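Local coordinates for protein aminotransferase (Neisseria meningitidis Z2491, PDB 3JTX) that probably catalyses the pyridoxal-phosphate-dependent transfer of amino groups between amino acids and keto acids, as a fold-type I aminotransferase, at residues D188-K191 with E192-D195; L95-G99 with S100-L104; A285-A288 with A289-E293; L71-A74 with C75-W78. All blocks are in the same frame, centred on the assembly; numbering follows the deposited sequence.

Contact 1: residues D188-K191 with E192-D195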
ATOM      1  N   ASP A 188     -19.199 -26.064 -13.191  1.00 14.50           N
ATOM      2  CA  ASP A 188     -18.779 -27.359 -12.616  1.00 15.19           C
ATOM      3  C   ASP A 188     -17.539 -27.174 -11.747  1.00 15.38           C
ATOM      4  O   ASP A 188     -17.451 -27.737 -10.648  1.00 16.05           O
ATOM      5  CB  ASP A 188     -18.503 -28.381 -13.703  1.00 15.83           C
ATOM      6  CG  ASP A 188     -19.701 -28.625 -14.554  1.00 17.08           C
ATOM      7  OD1 ASP A 188     -20.584 -29.399 -14.123  1.00 14.80           O
ATOM      8  OD2 ASP A 188     -19.750 -28.013 -15.647  1.00 20.13           O
ATOM      9  N   GLY A 189     -16.613 -26.362 -12.236  1.00 15.03           N
ATOM     10  CA  GLY A 189     -15.363 -26.089 -11.518  1.00 14.92           C
ATOM     11  C   GLY A 189     -15.641 -25.322 -10.236  1.00 14.33           C
ATOM     12  O   GLY A 189     -15.094 -25.643  -9.188  1.00 14.26           O
ATOM     13  N   TRP A 190     -16.496 -24.309 -10.311  1.00 14.13           N
ATOM     14  CA  TRP A 190     -16.902 -23.579  -9.101  1.00 14.13           C
ATOM     15  C   TRP A 190     -17.627 -24.483  -8.095  1.00 14.20           C
ATOM     16  O   TRP A 190     -17.353 -24.431  -6.892  1.00 14.70           O
ATOM     17  CB  TRP A 190     -17.748 -22.338  -9.444  1.00 14.22           C
ATOM     18  CG  TRP A 190     -16.901 -21.181  -9.781  1.00 13.84           C
ATOM     19  CD1 TRP A 190     -16.791 -20.557 -10.988  1.00 14.21           C
ATOM     20  CD2 TRP A 190     -15.974 -20.536  -8.909  1.00 14.33           C
ATOM     21  NE1 TRP A 190     -15.887 -19.527 -10.907  1.00 15.07           N
ATOM     22  CE2 TRP A 190     -15.364 -19.499  -9.641  1.00 13.95           C
ATOM     23  CE3 TRP A 190     -15.606 -20.729  -7.572  1.00 12.79           C
ATOM     24  CZ2 TRP A 190     -14.408 -18.662  -9.081  1.00 14.14           C
ATOM     25  CZ3 TRP A 190     -14.671 -19.878  -7.015  1.00 14.08           C
ATOM     26  CH2 TRP A 190     -14.073 -18.874  -7.772  1.00 13.03           C
ATOM     27  N   LYS A 191     -18.550 -25.303  -8.570  1.00 14.19           N
ATOM     28  CA  LYS A 191     -19.217 -26.247  -7.689  1.00 14.55           C
ATOM     29  C   LYS A 191     -18.214 -27.143  -6.957  1.00 14.45           C
ATOM     30  O   LYS A 191     -18.356 -27.395  -5.766  1.00 14.63           O
ATOM     31  CB  LYS A 191     -20.233 -27.110  -8.448  1.00 14.63           C
ATOM     32  CG  LYS A 191     -20.831 -28.195  -7.539  1.00 16.87           C
ATOM     33  CD  LYS A 191     -21.954 -28.971  -8.159  1.00 18.07           C
ATOM     34  CE  LYS A 191     -22.374 -30.133  -7.233  1.00 19.40           C
ATOM     35  NZ  LYS A 191     -22.951 -29.604  -5.946  1.00 21.09           N
ATOM     36  N   GLU A 192     -17.213 -27.637  -7.672  1.00 14.97           N
ATOM     37  CA  GLU A 192     -16.203 -28.486  -7.050  1.00 16.08           C
ATOM     38  C   GLU A 192     -15.462 -27.788  -5.906  1.00 15.67           C
ATOM     39  O   GLU A 192     -15.319 -28.362  -4.817  1.00 15.35           O
ATOM     40  CB  GLU A 192     -15.206 -28.989  -8.089  1.00 16.82           C
ATOM     41  CG  GLU A 192     -14.288 -30.075  -7.560  1.00 20.58           C
ATOM     42  CD  GLU A 192     -13.434 -30.745  -8.633  1.00 24.42           C
ATOM     43  OE1 GLU A 192     -13.337 -30.229  -9.771  1.00 25.44           O
ATOM     44  OE2 GLU A 192     -12.832 -31.791  -8.305  1.00 26.14           O
ATOM     45  N   VAL A 193     -14.998 -26.561  -6.143  1.00 14.98           N
ATOM     46  CA  VAL A 193     -14.246 -25.868  -5.109  0.50 14.87           C
ATOM     47  C   VAL A 193     -15.165 -25.456  -3.951  1.00 15.08           C
ATOM     48  O   VAL A 193     -14.743 -25.492  -2.792  1.00 14.60           O
ATOM     49  CB  VAL A 193     -13.390 -24.697  -5.662  0.50 14.96           C
ATOM     50  CG1 VAL A 193     -14.246 -23.511  -6.106  0.50 14.06           C
ATOM     51  CG2 VAL A 193     -12.339 -24.281  -4.613  0.50 14.70           C
ATOM     52  N   PHE A 194     -16.422 -25.126  -4.251  1.00 14.99           N
ATOM     53  CA  PHE A 194     -17.389 -24.818  -3.209  1.00 14.72           C
ATOM     54  C   PHE A 194     -17.637 -26.043  -2.311  1.00 14.93           C
ATOM     55  O   PHE A 194     -17.726 -25.913  -1.088  1.00 15.11           O
ATOM     56  CB  PHE A 194     -18.718 -24.315  -3.799  1.00 14.88           C
ATOM     57  CG  PHE A 194     -18.661 -22.912  -4.390  1.00 14.46           C
ATOM     58  CD1 PHE A 194     -17.826 -21.924  -3.869  1.00 16.19           C
ATOM     59  CD2 PHE A 194     -19.503 -22.567  -5.441  1.00 14.48           C
ATOM     60  CE1 PHE A 194     -17.810 -20.659  -4.407  1.00 15.96           C
ATOM     61  CE2 PHE A 194     -19.480 -21.299  -5.983  1.00 13.08           C
ATOM     62  CZ  PHE A 194     -18.650 -20.350  -5.475  1.00 15.57           C
ATOM     63  N   ASP A 195     -17.763 -27.221  -2.912  1.00 14.92           N
ATOM     64  CA  ASP A 195     -17.956 -28.436  -2.138  1.00 15.50           C
ATOM     65  C   ASP A 195     -16.724 -28.707  -1.252  1.00 15.23           C
ATOM     66  O   ASP A 195     -16.871 -29.089  -0.088  1.00 15.31           O
ATOM     67  CB  ASP A 195     -18.274 -29.623  -3.048  1.00 15.42           C
ATOM     68  CG  ASP A 195     -19.691 -29.537  -3.685  1.00 17.26           C
ATOM     69  OD1 ASP A 195     -20.574 -28.844  -3.153  1.00 18.14           O
ATOM     70  OD2 ASP A 195     -19.929 -30.169  -4.722  1.00 17.44           O
TER
HETATM   71  O   HOH W   1     -22.642 -26.581  -4.386  1.00 40.42           O

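Contact 2: residues L95-G99 with S100-L104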
ATOM      1  N   LEU A  95     -14.639  -3.207  -0.450  1.00 15.60           N
ATOM      2  CA  LEU A  95     -13.578  -2.241  -0.064  1.00 15.12           C
ATOM      3  C   LEU A  95     -12.766  -1.854  -1.288  1.00 15.59           C
ATOM      4  O   LEU A  95     -12.359  -2.721  -2.066  1.00 13.64           O
ATOM      5  CB  LEU A  95     -12.613  -2.816   0.988  1.00 15.63           C
ATOM      6  CG  LEU A  95     -13.149  -3.081   2.396  1.00 16.51           C
ATOM      7  CD1 LEU A  95     -12.044  -3.735   3.300  1.00 16.00           C
ATOM      8  CD2 LEU A  95     -13.730  -1.767   3.014  1.00 18.19           C
ATOM      9  N   PRO A  96     -12.503  -0.551  -1.460  1.00 15.75           N
ATOM     10  CA  PRO A  96     -11.522  -0.216  -2.495  1.00 15.66           C
ATOM     11  C   PRO A  96     -10.097  -0.619  -2.102  1.00 15.47           C
ATOM     12  O   PRO A  96      -9.731  -0.605  -0.907  1.00 15.15           O
ATOM     13  CB  PRO A  96     -11.644   1.306  -2.611  1.00 15.64           C
ATOM     14  CG  PRO A  96     -12.182   1.756  -1.299  1.00 17.25           C
ATOM     15  CD  PRO A  96     -12.923   0.620  -0.670  1.00 16.05           C
ATOM     16  N   VAL A  97      -9.279  -0.944  -3.099  1.00 15.16           N
ATOM     17  CA  VAL A  97      -7.892  -1.330  -2.851  1.00 14.66           C
ATOM     18  C   VAL A  97      -6.958  -0.640  -3.849  1.00 14.54           C
ATOM     19  O   VAL A  97      -7.377  -0.256  -4.935  1.00 15.06           O
ATOM     20  CB  VAL A  97      -7.715  -2.858  -2.933  1.00 15.02           C
ATOM     21  CG1 VAL A  97      -8.555  -3.567  -1.846  1.00 14.94           C
ATOM     22  CG2 VAL A  97      -8.076  -3.383  -4.335  1.00 14.37           C
ATOM     23  N   LEU A  98      -5.692  -0.492  -3.480  1.00 14.54           N
ATOM     24  CA  LEU A  98      -4.732   0.285  -4.275  1.00 15.01           C
ATOM     25  C   LEU A  98      -4.029  -0.630  -5.286  1.00 15.49           C
ATOM     26  O   LEU A  98      -2.799  -0.820  -5.238  1.00 15.59           O
ATOM     27  CB  LEU A  98      -3.723   1.002  -3.362  1.00 14.54           C
ATOM     28  CG  LEU A  98      -4.364   1.767  -2.178  1.00 15.15           C
ATOM     29  CD1 LEU A  98      -3.304   2.550  -1.386  1.00 15.85           C
ATOM     30  CD2 LEU A  98      -5.491   2.711  -2.668  1.00 13.44           C
ATOM     31  N   GLY A  99      -4.838  -1.205  -6.170  1.00 15.84           N
ATOM     32  CA  GLY A  99      -4.409  -2.304  -7.031  1.00 16.96           C
ATOM     33  C   GLY A  99      -4.618  -3.632  -6.339  1.00 17.12           C
ATOM     34  O   GLY A  99      -4.563  -3.716  -5.100  1.00 17.75           O
ATOM     35  N   SER A 100      -4.873  -4.688  -7.117  1.00 17.85           N
ATOM     36  CA  SER A 100      -5.111  -5.998  -6.513  1.00 17.54           C
ATOM     37  C   SER A 100      -3.851  -6.560  -5.847  1.00 17.79           C
ATOM     38  O   SER A 100      -3.961  -7.356  -4.910  1.00 17.54           O
ATOM     39  CB  SER A 100      -5.681  -7.000  -7.535  1.00 17.66           C
ATOM     40  OG  SER A 100      -4.740  -7.321  -8.546  1.00 19.66           O
ATOM     41  N   ARG A 101      -2.654  -6.171  -6.303  1.00 17.43           N
ATOM     42  CA  ARG A 101      -1.422  -6.725  -5.704  1.00 16.70           C
ATOM     43  C   ARG A 101      -1.366  -6.528  -4.182  1.00 16.65           C
ATOM     44  O   ARG A 101      -1.262  -7.505  -3.430  1.00 16.51           O
ATOM     45  CB  ARG A 101      -0.169  -6.114  -6.342  1.00 16.94           C
ATOM     46  CG  ARG A 101       1.139  -6.613  -5.705  1.00 18.17           C
ATOM     47  CD  ARG A 101       2.371  -6.207  -6.514  1.00 20.60           C
ATOM     48  NE  ARG A 101       2.324  -6.887  -7.800  1.00 23.51           N
ATOM     49  CZ  ARG A 101       3.255  -7.704  -8.278  1.00 27.37           C
ATOM     50  NH1 ARG A 101       4.402  -7.924  -7.632  1.00 29.24           N
ATOM     51  NH2 ARG A 101       3.035  -8.290  -9.448  1.00 27.92           N
ATOM     52  N   GLU A 102      -1.443  -5.274  -3.718  1.00 15.93           N
ATOM     53  CA  GLU A 102      -1.368  -5.003  -2.282  1.00 15.39           C
ATOM     54  C   GLU A 102      -2.494  -5.707  -1.528  1.00 15.03           C
ATOM     55  O   GLU A 102      -2.304  -6.158  -0.399  1.00 15.32           O
ATOM     56  CB  GLU A 102      -1.337  -3.488  -1.977  1.00 15.47           C
ATOM     57  CG  GLU A 102      -2.609  -2.722  -2.315  1.00 16.21           C
ATOM     58  CD  GLU A 102      -3.647  -2.636  -1.175  1.00 17.28           C
ATOM     59  OE1 GLU A 102      -3.488  -3.288  -0.125  1.00 16.79           O
ATOM     60  OE2 GLU A 102      -4.642  -1.897  -1.344  1.00 16.32           O
ATOM     61  N   ALA A 103      -3.656  -5.792  -2.164  1.00 14.92           N
ATOM     62  CA  ALA A 103      -4.856  -6.377  -1.585  1.00 15.51           C
ATOM     63  C   ALA A 103      -4.690  -7.877  -1.372  1.00 15.20           C
ATOM     64  O   ALA A 103      -4.956  -8.381  -0.297  1.00 15.55           O
ATOM     65  CB  ALA A 103      -6.063  -6.102  -2.505  1.00 15.00           C
ATOM     66  N   LEU A 104      -4.214  -8.576  -2.398  1.00 15.63           N
ATOM     67  CA  LEU A 104      -4.007 -10.016  -2.310  1.00 16.61           C
ATOM     68  C   LEU A 104      -2.923 -10.318  -1.271  1.00 15.78           C
ATOM     69  O   LEU A 104      -3.077 -11.225  -0.443  1.00 15.45           O
ATOM     70  CB  LEU A 104      -3.575 -10.576  -3.673  1.00 17.14           C
ATOM     71  CG  LEU A 104      -4.618 -10.643  -4.782  1.00 21.70           C
ATOM     72  CD1 LEU A 104      -3.948 -10.659  -6.171  1.00 24.53           C
ATOM     73  CD2 LEU A 104      -5.553 -11.857  -4.601  1.00 22.01           C
TER
HETATM   74  O   HOH W   2      -0.834  -2.668  -5.199  1.00 16.02           O

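Contact 3: residues A285-A288 with A289-E293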
ATOM      1  N   ALA A 285     -11.428   9.462 -10.118  1.00 14.32           N
ATOM      2  CA  ALA A 285     -11.047   8.899 -11.410  1.00 14.73           C
ATOM      3  C   ALA A 285     -11.591   7.477 -11.537  1.00 14.70           C
ATOM      4  O   ALA A 285     -12.028   7.062 -12.616  1.00 15.95           O
ATOM      5  CB  ALA A 285      -9.519   8.916 -11.545  1.00 14.08           C
ATOM      6  N   SER A 286     -11.602   6.744 -10.423  1.00 14.66           N
ATOM      7  CA  SER A 286     -12.068   5.360 -10.401  1.00 14.94           C
ATOM      8  C   SER A 286     -13.581   5.256 -10.556  1.00 15.10           C
ATOM      9  O   SER A 286     -14.066   4.393 -11.286  1.00 15.24           O
ATOM     10  CB  SER A 286     -11.610   4.656  -9.112  1.00 14.54           C
ATOM     11  OG  SER A 286     -10.184   4.712  -8.998  1.00 15.65           O
ATOM     12  N   ILE A 287     -14.321   6.138  -9.890  1.00 14.99           N
ATOM     13  CA  ILE A 287     -15.773   6.238 -10.098  1.00 15.24           C
ATOM     14  C   ILE A 287     -16.076   6.458 -11.586  1.00 15.62           C
ATOM     15  O   ILE A 287     -16.896   5.738 -12.186  1.00 15.69           O
ATOM     16  CB  ILE A 287     -16.392   7.381  -9.258  1.00 15.33           C
ATOM     17  CG1 ILE A 287     -16.383   7.026  -7.770  1.00 16.07           C
ATOM     18  CG2 ILE A 287     -17.849   7.652  -9.690  1.00 15.01           C
ATOM     19  CD1 ILE A 287     -16.589   8.232  -6.829  1.00 15.83           C
ATOM     20  N   ALA A 288     -15.379   7.418 -12.191  1.00 15.27           N
ATOM     21  CA  ALA A 288     -15.519   7.688 -13.625  1.00 15.42           C
ATOM     22  C   ALA A 288     -15.244   6.442 -14.467  1.00 15.33           C
ATOM     23  O   ALA A 288     -15.956   6.182 -15.442  1.00 15.36           O
ATOM     24  CB  ALA A 288     -14.593   8.834 -14.058  1.00 14.41           C
ATOM     25  N   ALA A 289     -14.213   5.689 -14.089  1.00 15.17           N
ATOM     26  CA  ALA A 289     -13.836   4.459 -14.784  1.00 15.81           C
ATOM     27  C   ALA A 289     -14.886   3.354 -14.677  1.00 15.75           C
ATOM     28  O   ALA A 289     -15.296   2.799 -15.685  1.00 17.12           O
ATOM     29  CB  ALA A 289     -12.471   3.941 -14.260  1.00 14.94           C
ATOM     30  N   TRP A 290     -15.305   3.022 -13.460  1.00 16.39           N
ATOM     31  CA  TRP A 290     -16.306   1.984 -13.256  1.00 15.95           C
ATOM     32  C   TRP A 290     -17.660   2.356 -13.861  1.00 16.33           C
ATOM     33  O   TRP A 290     -18.379   1.470 -14.323  1.00 16.06           O
ATOM     34  CB  TRP A 290     -16.458   1.612 -11.773  1.00 16.11           C
ATOM     35  CG  TRP A 290     -15.257   0.910 -11.164  1.00 15.88           C
ATOM     36  CD1 TRP A 290     -14.440   1.396 -10.198  1.00 15.30           C
ATOM     37  CD2 TRP A 290     -14.742  -0.391 -11.502  1.00 15.14           C
ATOM     38  NE1 TRP A 290     -13.453   0.488  -9.902  1.00 16.89           N
ATOM     39  CE2 TRP A 290     -13.616  -0.617 -10.690  1.00 15.85           C
ATOM     40  CE3 TRP A 290     -15.120  -1.376 -12.414  1.00 16.30           C
ATOM     41  CZ2 TRP A 290     -12.862  -1.784 -10.758  1.00 16.64           C
ATOM     42  CZ3 TRP A 290     -14.370  -2.551 -12.473  1.00 17.90           C
ATOM     43  CH2 TRP A 290     -13.257  -2.741 -11.642  1.00 17.22           C
ATOM     44  N   ASP A 291     -18.000   3.647 -13.864  1.00 16.20           N
ATOM     45  CA  ASP A 291     -19.263   4.137 -14.423  1.00 17.00           C
ATOM     46  C   ASP A 291     -19.324   4.086 -15.953  1.00 17.31           C
ATOM     47  O   ASP A 291     -20.410   4.041 -16.515  1.00 17.69           O
ATOM     48  CB  ASP A 291     -19.536   5.604 -13.991  1.00 16.91           C
ATOM     49  CG  ASP A 291     -20.088   5.726 -12.580  1.00 16.91           C
ATOM     50  OD1 ASP A 291     -20.445   4.710 -11.940  1.00 17.11           O
ATOM     51  OD2 ASP A 291     -20.172   6.863 -12.088  1.00 18.83           O
ATOM     52  N   ASP A 292     -18.183   4.144 -16.627  1.00 17.29           N
ATOM     53  CA  ASP A 292     -18.154   4.192 -18.088  1.00 17.48           C
ATOM     54  C   ASP A 292     -17.838   2.835 -18.704  1.00 17.49           C
ATOM     55  O   ASP A 292     -16.899   2.157 -18.280  1.00 17.69           O
ATOM     56  CB  ASP A 292     -17.105   5.174 -18.570  1.00 17.21           C
ATOM     57  CG  ASP A 292     -17.107   5.321 -20.073  1.00 18.09           C
ATOM     58  OD1 ASP A 292     -18.142   5.749 -20.596  1.00 21.52           O
ATOM     59  OD2 ASP A 292     -16.101   4.984 -20.734  1.00 15.73           O
ATOM     60  N   GLU A 293     -18.605   2.451 -19.720  1.00 17.54           N
ATOM     61  CA  GLU A 293     -18.315   1.234 -20.464  1.00 17.72           C
ATOM     62  C   GLU A 293     -17.780   1.479 -21.875  1.00 17.74           C
ATOM     63  O   GLU A 293     -17.214   0.559 -22.467  1.00 16.17           O
ATOM     64  CB  GLU A 293     -19.530   0.313 -20.521  1.00 18.35           C
ATOM     65  CG  GLU A 293     -19.961  -0.239 -19.180  1.00 18.89           C
ATOM     66  CD  GLU A 293     -18.887  -1.058 -18.457  1.00 19.29           C
ATOM     67  OE1 GLU A 293     -18.107  -1.791 -19.102  1.00 20.31           O
ATOM     68  OE2 GLU A 293     -18.841  -0.976 -17.214  1.00 20.35           O
TER

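Contact 4: residues L71-A74 with C75-W78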
ATOM      1  N   LEU A  71     -17.733   5.843  -4.217  1.00 15.42           N
ATOM      2  CA  LEU A  71     -16.876   4.857  -4.895  1.00 15.36           C
ATOM      3  C   LEU A  71     -17.369   3.429  -4.651  1.00 15.58           C
ATOM      4  O   LEU A  71     -17.437   2.630  -5.583  1.00 15.60           O
ATOM      5  CB  LEU A  71     -15.401   4.985  -4.487  1.00 15.83           C
ATOM      6  CG  LEU A  71     -14.451   3.885  -4.985  1.00 14.29           C
ATOM      7  CD1 LEU A  71     -14.497   3.798  -6.517  1.00 14.26           C
ATOM      8  CD2 LEU A  71     -13.025   4.142  -4.469  1.00 11.78           C
ATOM      9  N   ARG A  72     -17.701   3.086  -3.404  1.00 15.70           N
ATOM     10  CA  ARG A  72     -18.191   1.733  -3.134  1.00 15.84           C
ATOM     11  C   ARG A  72     -19.499   1.467  -3.904  1.00 15.71           C
ATOM     12  O   ARG A  72     -19.736   0.354  -4.400  1.00 15.67           O
ATOM     13  CB  ARG A  72     -18.320   1.475  -1.632  1.00 15.95           C
ATOM     14  CG  ARG A  72     -16.950   1.254  -0.969  1.00 17.67           C
ATOM     15  CD  ARG A  72     -17.012   1.022   0.523  1.00 19.53           C
ATOM     16  NE  ARG A  72     -17.023   2.300   1.229  1.00 23.36           N
ATOM     17  CZ  ARG A  72     -18.085   2.854   1.804  1.00 21.87           C
ATOM     18  NH1 ARG A  72     -19.256   2.258   1.796  1.00 22.56           N
ATOM     19  NH2 ARG A  72     -17.958   4.011   2.407  1.00 22.92           N
ATOM     20  N   GLN A  73     -20.323   2.501  -4.049  1.00 16.12           N
ATOM     21  CA  GLN A  73     -21.581   2.384  -4.780  1.00 16.56           C
ATOM     22  C   GLN A  73     -21.362   2.237  -6.284  1.00 16.38           C
ATOM     23  O   GLN A  73     -22.103   1.491  -6.953  1.00 15.62           O
ATOM     24  CB  GLN A  73     -22.530   3.558  -4.455  1.00 16.71           C
ATOM     25  CG  GLN A  73     -23.930   3.375  -5.000  1.00 19.58           C
ATOM     26  CD  GLN A  73     -24.620   2.138  -4.439  1.00 23.38           C
ATOM     27  OE1 GLN A  73     -24.602   1.909  -3.233  1.00 25.42           O
ATOM     28  NE2 GLN A  73     -25.234   1.344  -5.312  1.00 22.45           N
ATOM     29  N   ALA A  74     -20.351   2.927  -6.822  1.00 16.18           N
ATOM     30  CA  ALA A  74     -19.979   2.756  -8.233  1.00 15.72           C
ATOM     31  C   ALA A  74     -19.549   1.305  -8.501  1.00 15.64           C
ATOM     32  O   ALA A  74     -19.893   0.718  -9.531  1.00 15.65           O
ATOM     33  CB  ALA A  74     -18.861   3.708  -8.617  1.00 15.30           C
ATOM     34  N   CYS A  75     -18.800   0.731  -7.565  1.00 15.86           N
ATOM     35  CA  CYS A  75     -18.414  -0.670  -7.671  1.00 16.57           C
ATOM     36  C   CYS A  75     -19.632  -1.588  -7.613  1.00 16.28           C
ATOM     37  O   CYS A  75     -19.740  -2.517  -8.419  1.00 16.39           O
ATOM     38  CB  CYS A  75     -17.406  -1.043  -6.593  1.00 16.65           C
ATOM     39  SG  CYS A  75     -15.865  -0.139  -6.750  1.00 17.45           S
ATOM     40  N   ALA A  76     -20.529  -1.329  -6.666  1.00 16.14           N
ATOM     41  CA  ALA A  76     -21.785  -2.100  -6.522  1.00 16.45           C
ATOM     42  C   ALA A  76     -22.642  -2.014  -7.784  1.00 16.76           C
ATOM     43  O   ALA A  76     -23.191  -3.022  -8.253  1.00 16.59           O
ATOM     44  CB  ALA A  76     -22.565  -1.624  -5.316  1.00 16.01           C
ATOM     45  N   ASN A  77     -22.761  -0.804  -8.334  1.00 17.15           N
ATOM     46  CA  ASN A  77     -23.514  -0.586  -9.562  1.00 17.06           C
ATOM     47  C   ASN A  77     -22.898  -1.320 -10.752  1.00 16.20           C
ATOM     48  O   ASN A  77     -23.617  -1.934 -11.536  1.00 15.86           O
ATOM     49  CB  ASN A  77     -23.616   0.901  -9.887  1.00 17.85           C
ATOM     50  CG  ASN A  77     -24.483   1.668  -8.898  1.00 18.99           C
ATOM     51  OD1 ASN A  77     -25.272   1.082  -8.159  1.00 18.67           O
ATOM     52  ND2 ASN A  77     -24.323   2.989  -8.873  1.00 19.17           N
ATOM     53  N   TRP A  78     -21.574  -1.251 -10.879  1.00 15.67           N
ATOM     54  CA  TRP A  78     -20.855  -1.989 -11.916  1.00 15.52           C
ATOM     55  C   TRP A  78     -21.094  -3.506 -11.837  1.00 15.09           C
ATOM     56  O   TRP A  78     -21.371  -4.150 -12.856  1.00 14.58           O
ATOM     57  CB  TRP A  78     -19.345  -1.718 -11.864  1.00 15.59           C
ATOM     58  CG  TRP A  78     -18.619  -2.494 -12.917  1.00 16.13           C
ATOM     59  CD1 TRP A  78     -18.546  -2.199 -14.254  1.00 15.78           C
ATOM     60  CD2 TRP A  78     -17.903  -3.720 -12.737  1.00 15.48           C
ATOM     61  NE1 TRP A  78     -17.819  -3.158 -14.907  1.00 15.31           N
ATOM     62  CE2 TRP A  78     -17.411  -4.104 -14.001  1.00 15.53           C
ATOM     63  CE3 TRP A  78     -17.624  -4.520 -11.632  1.00 15.42           C
ATOM     64  CZ2 TRP A  78     -16.656  -5.269 -14.191  1.00 15.03           C
ATOM     65  CZ3 TRP A  78     -16.862  -5.670 -11.815  1.00 16.41           C
ATOM     66  CH2 TRP A  78     -16.390  -6.032 -13.087  1.00 14.82           C
TER

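Contact 1: residues D188-K191 with E192-D195
Trp190 (chi1 -84°) and likewise Phe194 carry CG anti to the carbonyl carbon, which lays their rings along one flank of helix 187-200, the crossover helix of the beta-alpha-beta unit between strands 169-175 and 203-207. One turn apart, the rings are only 29° from parallel but slid so far that they barely overlap, their centroids 5.3 Å apart. Trp190 CE3 sits over one face of the Phe194 ring, 3.7 Å from Phe194 CZ. Large apolar groups suit this flank because it is buried against Ile204 of strand 203-207 and Ala226 and Ala227 of helix 223-229.

The exposed flank is polar. Lys191 runs extended from the backbone and bends at its last torsion (chi4 65°), bringing its ammonium to the carboxylate of Asp195 in an i to i+4 salt bridge. Underneath, four backbone bonds of the alpha-helical i+4 to i type link the two halves, the Phe194 N to Trp190 O bond being 2.9 Å long. Lys191 NZ lies 3.3 Å from Asp195 OD2, a weak hydrogen bond, and a water weakly joins the same nitrogen to Asp195 OD1.

Contact 2: residues L95-G99 with S100-L104
Glu102 turns its carboxylate back across the start of its own helix to meet the backbone N-H of Leu98, in the strand-loop-helix corner where strand 94-97 gives way to helix 100-111. This corner belongs to the cofactor phosphate site of the fold-type I aminotransferase domain. The Glu102 side chain takes the cramped first rotamer, with CG between the backbone N and the carbonyl carbon (chi1 67°), and bends again at chi2. These two bends bring Glu102 OE2 to 2.8 Å from Leu98 N, on a nearly straight bond (169°) that uses the anti lone pair. The side chains of Leu98 and Glu102 cross at a slant, Leu98 CB 3.6 Å from Glu102 OE2. OE2 also forms a salt bridge with Arg271, so this buried charge has both a backbone and a cationic partner.

Next to this bond Val97 and Ala103 point at each other, with Val97 CG1 3.6 Å from Ala103 CB; the small methyl lets the helix approach the strand end closely. Leu98 centres an inverse gamma turn, and Gly99 follows at the N-cap with a positive phi (88°), where any side chain would collide with the carbonyl oxygen of Leu98. The helix N terminus is thereby presented to the phosphate of the modified lysine LLP at position 245, which accepts hydrogen bonds from Ser100 N and Arg101 N. Arg101 leads away to Gln131 and Tyr130 of its own chain and to Thr272 O of the second subunit. A water ties the turn to the helix, donating to Leu98 O at 2.7 Å and accepting from Glu102 N at 3.1 Å.

Contact 3: residues A285-A288 with A289-E293
Trp290 N donates to Ser286 O almost straight along the carbonyl direction, with a length of 2.9 Å and an angle of 174° at the hydrogen, in the final turns of the alpha-helix 280-291. The same ladder of i+4 to i bonds satisfies Ala285 O through Ala289 N and Ile287 O through Asp291 N. It frays at the end: Asp292 N reaches Ala288 O over 3.2 Å in a weak, bent bond, as the chain leaves helical angles for an extended psi at Asp292.

The carbonyl of Ser286 is also approached by Trp290 CD1, 3.2 Å from Ser286 O, because the indole folds back beside its own backbone N (chi1 -68°). Its ring meets Phe256 edge-to-face and fills a buried site. Ser286, likewise buried, has its hydroxyl bonded to Val282 O and to Ser254 OG, so a small polar side chain can be accommodated there. Ile287 and Asp291 lie side by side, Ile287 CG2 3.4 Å from Asp291 OD2, on the side that faces helix 69-82, where Asp291 is still exposed.

In and just beyond the last turn, acceptors find other donors. Ala289 O takes a hydrogen bond from Arg246 NH1, and Glu293 OE2 pairs with Arg246 NH2, so one guanidinium ties together the helix end and the loop beyond. Small alanines suit the flank against helix 46-54, where Ala285 and Ala289 touch Ile48. Asp292, which precedes the next helix, swings CG anti to its nitrogen (chi1 -176°), and its OD2 is hydrogen-bonded to His295 ND1.

Contact 4: residues L71-A74 with C75-W78
Residues 71 to 78 form two unbroken turns of alpha-helix within helix 69-82, with four successive i+4 to i bonds, from Cys75 N to Leu71 O through Trp78 N to Ala74 O. These are of regular length, the shortest being Asn77 N to Gln73 O at 2.8 Å.

The side chains of Gln73 and Asn77 pair as well. Gln73 turns sharply at chi2 (61°), so that its amide reaches along the helix toward the next turn; Gln73 NE2 then donates to Asn77 OD1 at 2.9 Å. The amide planes stand 55° apart. The partner lies nearly in the plane of the glutamine amide, whereas the donor sits above the asparagine carbonyl plane rather than along either lone-pair direction. Amides suit this outer flank: Gln73 is exposed, Asn77 partly so, and they pair while facing solvent.

The inner flank carries small or apolar groups. Leu71 curls its branch along the axis until CD1 lies 4.2 Å from Cys75 SG, and the modest size of Cys75, Ala74 and Ala76 lets the helix lie close to its neighbours: Cys75 and Ala76 touch Ile94, and Ala74 touches Asp291. Arg72 packs on Pro96, and its guanidinium is held by the carbonyls of Ala66, Gly67 and Ala90. Such an amphipathic helix, apolar toward strands 94-97 and 255-259, is characteristic of the layered alpha/beta large domain of class I and II aminotransferases.

From the N terminus, contact 4 comes first on helix 69-82, then contact 2 where strand 94-97 turns into helix 100-111, contact 1 on helix 187-200, and contact 3 at the end of helix 280-291. Each is local and closes no long loop; they follow in series, without nesting or crossing. Contacts 3 and 4 nevertheless pack together, centres about 9 Å apart, with Trp290 CE3 3.7 Å from Trp78 CD2. Contact 4 also meets contact 2, Leu71 CD2 lying 3.7 Å from Pro96 CB. Helix 69-82 thus lies between helix 280-291 and strand 94-97, an outermost strand of the seven-stranded sheet within this chain, while contact 1 stands apart, its centre about 25 Å from that of contact 2.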